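PDB 7C1I: histidine kinase from Pseudomonas aeruginosa, which probably relays phosphoryl groups between the receiver domain of a sensor histidine kinase and a downstream response regulator in a two-component signalling pathway. Local coordinates for residues H57-G62 against V69-Y74; A42-G47 against R89-I94; D27-D32 against G61-M66. All coordinates share one frame; numbering follows the deposited sequence.

Contact 1. Residues H57-G62 against V69-Y74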
# COMPACT_ATOMS: atom_id res chain seq x y z
N HIS A 57 -10.83 15.99 11.71
CA HIS A 57 -11.82 16.20 12.80
C HIS A 57 -13.20 15.71 12.34
O HIS A 57 -13.84 15.07 13.19
CB HIS A 57 -11.86 17.70 13.15
CG HIS A 57 -12.90 17.98 14.18
ND1 HIS A 57 -14.13 18.41 13.73
CD2 HIS A 57 -12.87 17.94 15.53
CE1 HIS A 57 -14.84 18.62 14.83
NE2 HIS A 57 -14.16 18.21 15.90
N SER A 58 -13.63 16.01 11.11
CA SER A 58 -14.99 15.53 10.72
C SER A 58 -14.99 14.00 10.78
O SER A 58 -15.95 13.39 11.29
CB SER A 58 -15.42 16.08 9.38
OG SER A 58 -15.40 17.50 9.43
N PHE A 59 -13.98 13.48 10.08
CA PHE A 59 -13.95 12.00 9.94
C PHE A 59 -13.95 11.31 11.31
O PHE A 59 -14.52 10.21 11.45
CB PHE A 59 -12.71 11.55 9.16
CG PHE A 59 -12.70 10.19 8.50
CD1 PHE A 59 -13.81 9.36 8.48
CD2 PHE A 59 -11.55 9.84 7.81
CE1 PHE A 59 -13.70 8.15 7.81
CE2 PHE A 59 -11.46 8.63 7.15
CZ PHE A 59 -12.56 7.80 7.13
N LYS A 60 -13.32 11.89 12.33
CA LYS A 60 -13.24 11.38 13.73
C LYS A 60 -14.68 11.30 14.23
O LYS A 60 -15.01 10.21 14.74
CB LYS A 60 -12.37 12.32 14.57
CG LYS A 60 -12.25 11.93 16.04
CD LYS A 60 -11.51 12.93 16.90
CE LYS A 60 -12.32 14.21 17.03
NZ LYS A 60 -11.63 15.21 17.88
N GLY A 61 -15.39 12.41 14.03
CA GLY A 61 -16.80 12.36 14.46
C GLY A 61 -17.62 11.29 13.75
O GLY A 61 -18.41 10.57 14.40
N GLY A 62 -17.60 11.28 12.42
CA GLY A 62 -18.43 10.33 11.65
C GLY A 62 -18.05 8.91 12.04
O GLY A 62 -18.91 8.04 12.25
N VAL A 69 -14.12 2.89 16.22
CA VAL A 69 -13.34 3.60 17.27
C VAL A 69 -11.83 3.57 17.00
O VAL A 69 -11.02 4.43 17.40
CB VAL A 69 -13.71 3.10 18.68
CG1 VAL A 69 -15.17 3.39 18.96
CG2 VAL A 69 -13.45 1.60 18.83
N LEU A 70 -11.35 2.56 16.26
CA LEU A 70 -9.89 2.55 15.96
C LEU A 70 -9.68 3.58 14.85
O LEU A 70 -8.70 4.35 14.89
CB LEU A 70 -9.36 1.18 15.55
CG LEU A 70 -9.49 0.12 16.64
CD1 LEU A 70 -8.70 -1.10 16.19
CD2 LEU A 70 -8.91 0.58 17.97
N LEU A 71 -10.57 3.61 13.85
CA LEU A 71 -10.53 4.59 12.73
C LEU A 71 -10.60 5.99 13.35
O LEU A 71 -9.82 6.87 12.94
CB LEU A 71 -11.65 4.25 11.75
CG LEU A 71 -11.75 5.20 10.55
CD1 LEU A 71 -10.45 5.28 9.75
CD2 LEU A 71 -12.88 4.73 9.66
N ALA A 72 -11.52 6.17 14.31
CA ALA A 72 -11.66 7.52 14.89
C ALA A 72 -10.37 7.92 15.62
O ALA A 72 -10.02 9.12 15.52
CB ALA A 72 -12.83 7.48 15.84
N GLY A 73 -9.64 6.96 16.20
CA GLY A 73 -8.37 7.19 16.92
C GLY A 73 -7.31 7.70 15.96
O GLY A 73 -6.62 8.71 16.20
N TYR A 74 -7.25 7.10 14.77
CA TYR A 74 -6.24 7.58 13.78
C TYR A 74 -6.64 8.99 13.34
O TYR A 74 -5.79 9.85 13.05
CB TYR A 74 -6.18 6.70 12.53
CG TYR A 74 -5.77 5.29 12.86
CD1 TYR A 74 -4.58 5.02 13.53
CD2 TYR A 74 -6.44 4.20 12.33
CE1 TYR A 74 -4.26 3.74 13.92
CE2 TYR A 74 -6.05 2.90 12.61
CZ TYR A 74 -4.92 2.66 13.36
OH TYR A 74 -4.54 1.39 13.71

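Contact 2. Residues A42-G47 against R89-I94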
# COMPACT_ATOMS: atom_id res chain seq x y z
N ALA A 42 -6.02 14.74 -1.15
CA ALA A 42 -5.87 15.99 -1.93
C ALA A 42 -5.19 16.99 -0.99
O ALA A 42 -4.25 17.69 -1.43
CB ALA A 42 -7.23 16.49 -2.34
N ALA A 43 -5.52 17.02 0.30
CA ALA A 43 -4.94 18.01 1.25
C ALA A 43 -3.46 17.65 1.40
O ALA A 43 -2.58 18.52 1.57
CB ALA A 43 -5.68 18.05 2.56
N LEU A 44 -3.14 16.36 1.56
CA LEU A 44 -1.73 15.91 1.73
C LEU A 44 -0.92 16.32 0.50
O LEU A 44 0.18 16.88 0.69
CB LEU A 44 -1.77 14.38 1.85
CG LEU A 44 -0.35 13.86 2.07
CD1 LEU A 44 0.21 14.31 3.41
CD2 LEU A 44 -0.35 12.35 1.95
N GLN A 45 -1.48 16.19 -0.71
CA GLN A 45 -0.69 16.48 -1.93
C GLN A 45 -0.50 18.00 -2.08
O GLN A 45 0.46 18.43 -2.75
CB GLN A 45 -1.36 15.88 -3.17
CG GLN A 45 -1.27 14.36 -3.22
CD GLN A 45 0.10 13.75 -3.06
OE1 GLN A 45 0.49 13.21 -2.03
NE2 GLN A 45 0.86 13.87 -4.14
N ALA A 46 -1.40 18.78 -1.48
CA ALA A 46 -1.36 20.26 -1.55
C ALA A 46 -0.48 20.76 -0.40
O ALA A 46 -0.28 21.99 -0.30
CB ALA A 46 -2.76 20.82 -1.57
N GLY A 47 -0.01 19.98 0.58
CA GLY A 47 0.57 20.34 1.88
C GLY A 47 -0.32 21.35 2.59
O GLY A 47 0.19 22.29 3.23
N ARG A 89 3.93 12.70 10.04
CA ARG A 89 3.19 11.43 10.27
C ARG A 89 1.95 11.42 9.37
O ARG A 89 1.29 10.37 9.32
CB ARG A 89 2.74 11.19 11.72
CG ARG A 89 3.91 10.99 12.67
CD ARG A 89 3.35 10.65 14.04
NE ARG A 89 2.68 9.36 13.99
CZ ARG A 89 1.58 8.99 14.64
NH1 ARG A 89 0.94 9.78 15.49
NH2 ARG A 89 1.12 7.77 14.42
N ALA A 90 1.59 12.45 8.59
CA ALA A 90 0.32 12.52 7.83
C ALA A 90 0.21 11.37 6.84
O ALA A 90 -0.82 10.69 6.77
CB ALA A 90 -0.08 13.85 7.26
N PRO A 91 1.24 11.12 6.00
CA PRO A 91 1.14 10.05 5.02
C PRO A 91 0.79 8.70 5.65
O PRO A 91 -0.08 7.99 5.17
CB PRO A 91 2.53 10.03 4.35
CG PRO A 91 2.95 11.47 4.40
CD PRO A 91 2.51 11.86 5.80
N ALA A 92 1.51 8.35 6.72
CA ALA A 92 1.36 7.05 7.42
C ALA A 92 -0.02 7.00 8.08
O ALA A 92 -0.64 5.91 8.12
CB ALA A 92 2.49 6.76 8.38
N LEU A 93 -0.42 8.11 8.70
CA LEU A 93 -1.75 8.05 9.37
C LEU A 93 -2.85 7.85 8.33
O LEU A 93 -3.85 7.14 8.57
CB LEU A 93 -1.96 9.35 10.14
CG LEU A 93 -1.26 9.35 11.50
CD1 LEU A 93 -1.15 10.77 12.03
CD2 LEU A 93 -1.90 8.44 12.53
N ILE A 94 -2.81 8.55 7.19
CA ILE A 94 -3.78 8.35 6.07
C ILE A 94 -3.77 6.88 5.63
O ILE A 94 -4.85 6.28 5.47
CB ILE A 94 -3.64 9.41 4.96
CG1 ILE A 94 -3.95 10.78 5.56
CG2 ILE A 94 -4.49 9.03 3.76
CD1 ILE A 94 -3.53 11.86 4.59

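Contact 3. Residues D27-D32 against G61-M66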
# COMPACT_ATOMS: atom_id res chain seq x y z
N ASP A 27 -24.54 2.46 4.45
CA ASP A 27 -24.25 2.85 3.04
C ASP A 27 -23.63 4.25 3.10
O ASP A 27 -22.69 4.51 2.33
CB ASP A 27 -25.47 2.80 2.13
CG ASP A 27 -25.86 1.36 1.83
OD1 ASP A 27 -24.99 0.48 1.94
OD2 ASP A 27 -27.02 1.24 1.39
N THR A 28 -24.30 5.11 3.88
CA THR A 28 -23.93 6.55 3.84
C THR A 28 -22.50 6.68 4.38
O THR A 28 -21.81 7.47 3.71
CB THR A 28 -24.87 7.46 4.65
OG1 THR A 28 -26.13 7.29 3.99
CG2 THR A 28 -24.48 8.92 4.60
N PHE A 29 -22.24 5.94 5.47
CA PHE A 29 -20.94 6.01 6.19
C PHE A 29 -19.85 5.63 5.18
O PHE A 29 -18.78 6.26 5.10
CB PHE A 29 -20.85 5.11 7.42
CG PHE A 29 -19.46 5.15 8.00
CD1 PHE A 29 -19.03 6.30 8.64
CD2 PHE A 29 -18.60 4.07 7.86
CE1 PHE A 29 -17.83 6.33 9.33
CE2 PHE A 29 -17.31 4.18 8.36
CZ PHE A 29 -16.97 5.28 9.11
N VAL A 30 -20.12 4.61 4.36
CA VAL A 30 -19.11 4.17 3.36
C VAL A 30 -18.84 5.35 2.42
O VAL A 30 -17.69 5.72 2.10
CB VAL A 30 -19.49 2.86 2.64
CG1 VAL A 30 -18.62 2.55 1.42
CG2 VAL A 30 -19.49 1.75 3.68
N LEU A 31 -19.87 5.93 1.79
CA LEU A 31 -19.68 7.00 0.78
C LEU A 31 -19.06 8.22 1.48
O LEU A 31 -18.16 8.80 0.85
CB LEU A 31 -21.05 7.32 0.17
CG LEU A 31 -21.53 6.17 -0.72
CD1 LEU A 31 -22.94 6.45 -1.22
CD2 LEU A 31 -20.63 5.81 -1.90
N ASP A 32 -19.53 8.61 2.66
CA ASP A 32 -19.01 9.82 3.36
C ASP A 32 -17.51 9.59 3.56
O ASP A 32 -16.69 10.51 3.35
CB ASP A 32 -19.75 10.07 4.67
CG ASP A 32 -21.14 10.65 4.49
OD1 ASP A 32 -21.52 10.98 3.35
OD2 ASP A 32 -21.74 10.68 5.58
N GLY A 61 -15.39 12.41 14.03
CA GLY A 61 -16.80 12.36 14.46
C GLY A 61 -17.62 11.29 13.75
O GLY A 61 -18.41 10.57 14.40
N GLY A 62 -17.60 11.28 12.42
CA GLY A 62 -18.43 10.33 11.65
C GLY A 62 -18.05 8.91 12.04
O GLY A 62 -18.91 8.04 12.25
N SER A 63 -16.75 8.63 12.21
CA SER A 63 -16.24 7.29 12.62
C SER A 63 -16.82 6.94 13.99
O SER A 63 -17.32 5.82 14.22
CB SER A 63 -14.74 7.21 12.57
OG SER A 63 -14.40 7.38 11.20
N SER A 64 -16.74 7.93 14.89
CA SER A 64 -17.17 7.71 16.30
C SER A 64 -18.67 7.39 16.33
O SER A 64 -18.98 6.42 17.05
CB SER A 64 -16.90 9.00 17.03
OG SER A 64 -17.46 8.86 18.33
N ASN A 65 -19.45 8.05 15.47
CA ASN A 65 -20.93 7.98 15.44
C ASN A 65 -21.31 6.56 15.01
O ASN A 65 -22.40 6.04 15.33
CB ASN A 65 -21.59 8.96 14.46
CG ASN A 65 -21.50 10.45 14.74
OD1 ASN A 65 -21.20 10.70 15.91
ND2 ASN A 65 -21.83 11.28 13.76
N MET A 66 -20.51 5.95 14.13
CA MET A 66 -20.76 4.58 13.62
C MET A 66 -19.93 3.50 14.33
O MET A 66 -19.88 2.38 13.79
CB MET A 66 -20.54 4.55 12.11
CG MET A 66 -21.44 5.37 11.21
SD MET A 66 -23.19 5.01 11.49
CE MET A 66 -23.24 3.41 10.69

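Contact 1. Residues H57-G62 against V69-Y74
Lys-60 and Ala-72 bring their backbones within 4.3 Å, CA to CA, so helix 49-65 and helix 69-83 nearly touch main chain to main chain here. No hydrogen bond spans this close passage. The Lys-60 side chain starts with CB 4.1 Å from Ala-72 O. CG, anti to the backbone N (chi1 178°), comes nearer to the same oxygen, at 3.6 Å. The bend at chi3 (68°) then turns the ammonium group off toward Glu-79, about two turns beyond Ala-72 on helix 69-83, with which NZ forms a salt bridge. Ala-72 returns the approach: its CB sits 3.7 Å from Lys-60 O, so each residue sets aliphatic carbon against the other's carbonyl oxygen. Deeper in the core, Phe-59 and Leu-71 cross at about a right angle. Leu-71 CD2 meets the ring obliquely, 4.0 Å from Phe-59 CE1, and the Phe-59 side chain also touches Met-97 of helix 90-112. Both residues are buried, whereas Lys-60 and Ala-72 lie nearer the surface. The arrangement is a tight antiparallel helical hairpin of the Hpt four-helix bundle. Residues 57-61 fit the H-x-x-K-G signature of Hpt domains, in which the histidine accepts the phosphoryl group; His-57 is therefore probably that residue.

Contact 2. Residues A42-G47 against R89-I94
Leu-44 carries every apolar contact between 42-47 and 89-94, projecting from the last turn of helix 22-45 onto the first turn of helix 90-112. A chi1 near 180° (-178°) swings CG away from the Leu-44 backbone N, and the two methyl branches spread over that turn. CD1 lies 3.9 Å from Ala-90 CB and is also 4.1 Å from Pro-91 CG, thus meeting both the methyl and the proline ring. CD2 rests against the backbone side of the same residue, 4.1 Å from Pro-91 CA. The leucine and the proline cross at about a right angle. Ile-94, one turn later, slides past Leu-44 in the opposite direction, and its CD1 reaches Leu-44 CB at 4.1 Å. All four residues are buried, and no hydrogen bond links the segments.

The backbone bonds stay within each segment. Gly-47, with positive phi (49°), ends helix 22-45 in a Schellman motif, its N bonding Leu-44 O at 3.1 Å. At the start of helix 90-112, Leu-93 N bonds Arg-89 O at 2.9 Å. The polar side chain there turns elsewhere: Arg-89 forms a salt bridge with Glu-77, while Leu-93 CD1 lies 4.1 Å above the plane and over the centre of the Arg-89 guanidinium.

A second subunit adds to the contact, with its Ile-106 packing on Leu-44, its Ala-102 on Pro-91, and its Arg-105 bonding Gln-45 O. Within the chain, helix 22-45 and helix 90-112 run antiparallel. The remaining two helices of the bundle close over the core side, Leu-52 of helix 49-65 and Leu-78 of helix 69-83 both touching Ile-94.

Contact 3. Residues D27-D32 against G61-M66
Phe-29 lays its ring beneath the side chain of Met-66, whose CB stands 4.1 Å above one ring face, displaced toward the rim. This is core packing of the Hpt four-helix bundle, between the antiparallel helices 22-45 and 49-65. Met-66 CG makes the closest side-chain approach, 3.6 Å from Phe-29 CD1. Met-66 CG also lies 3.8 Å from Phe-29 CB. The two side chains run past each other in opposite senses. Phe-29 points toward the partner helix, and its trans first torsion (chi1 175°) carries the ring over to the backbone of Gly-62 and Ser-63. There the closest backbones, Phe-29 and Gly-62, are 7.4 Å apart, CA to CA. Glycine brings no side chain to the interface, and the ring settles against its peptide. Met-66 is the first residue past helix 49-65, so its CB and CG pack where the helix gives way to the turn. Its chain bends at chi2 and chi3, and the Met-66 side chain also touches Phe-108 of helix 90-112 and Leu-25 and Leu-26 of helix 22-45. Phe-101 and Val-104 of helix 90-112 also touch the Phe-29 side chain. Ser-63 OG lies at the ring edge, in its plane, and is satisfied by a hydrogen bond with Phe-59 O. Gly-62 O accepts a bond from Met-66 N while Phe-29 CE1 approaches the same oxygen obliquely, at 3.6 Å.

All three contacts belong to one Hpt four-helix bundle. Contacts 1 and 3 share Gly-61 and Gly-62 on helix 49-65, which meets helix 69-83 in contact 1 and helix 22-45 in contact 3. Their centres are 9 Å apart and they touch, Leu-71 CD2 reaching Ser-63 OG at 3.4 Å. Contact 2 joins helices 22-45 and 90-112 toward one end of the bundle, its centre about 16 Å from that of contact 1 and 20 Å from that of contact 3. Along the chain, contact 1 nests inside the loop closed by contact 2, while contacts 2 and 3 interleave. Helix 49-65, bearing the probable phosphoryl-accepting histidine, is therefore packed from two sides, while contact 2 adjoins the second subunit.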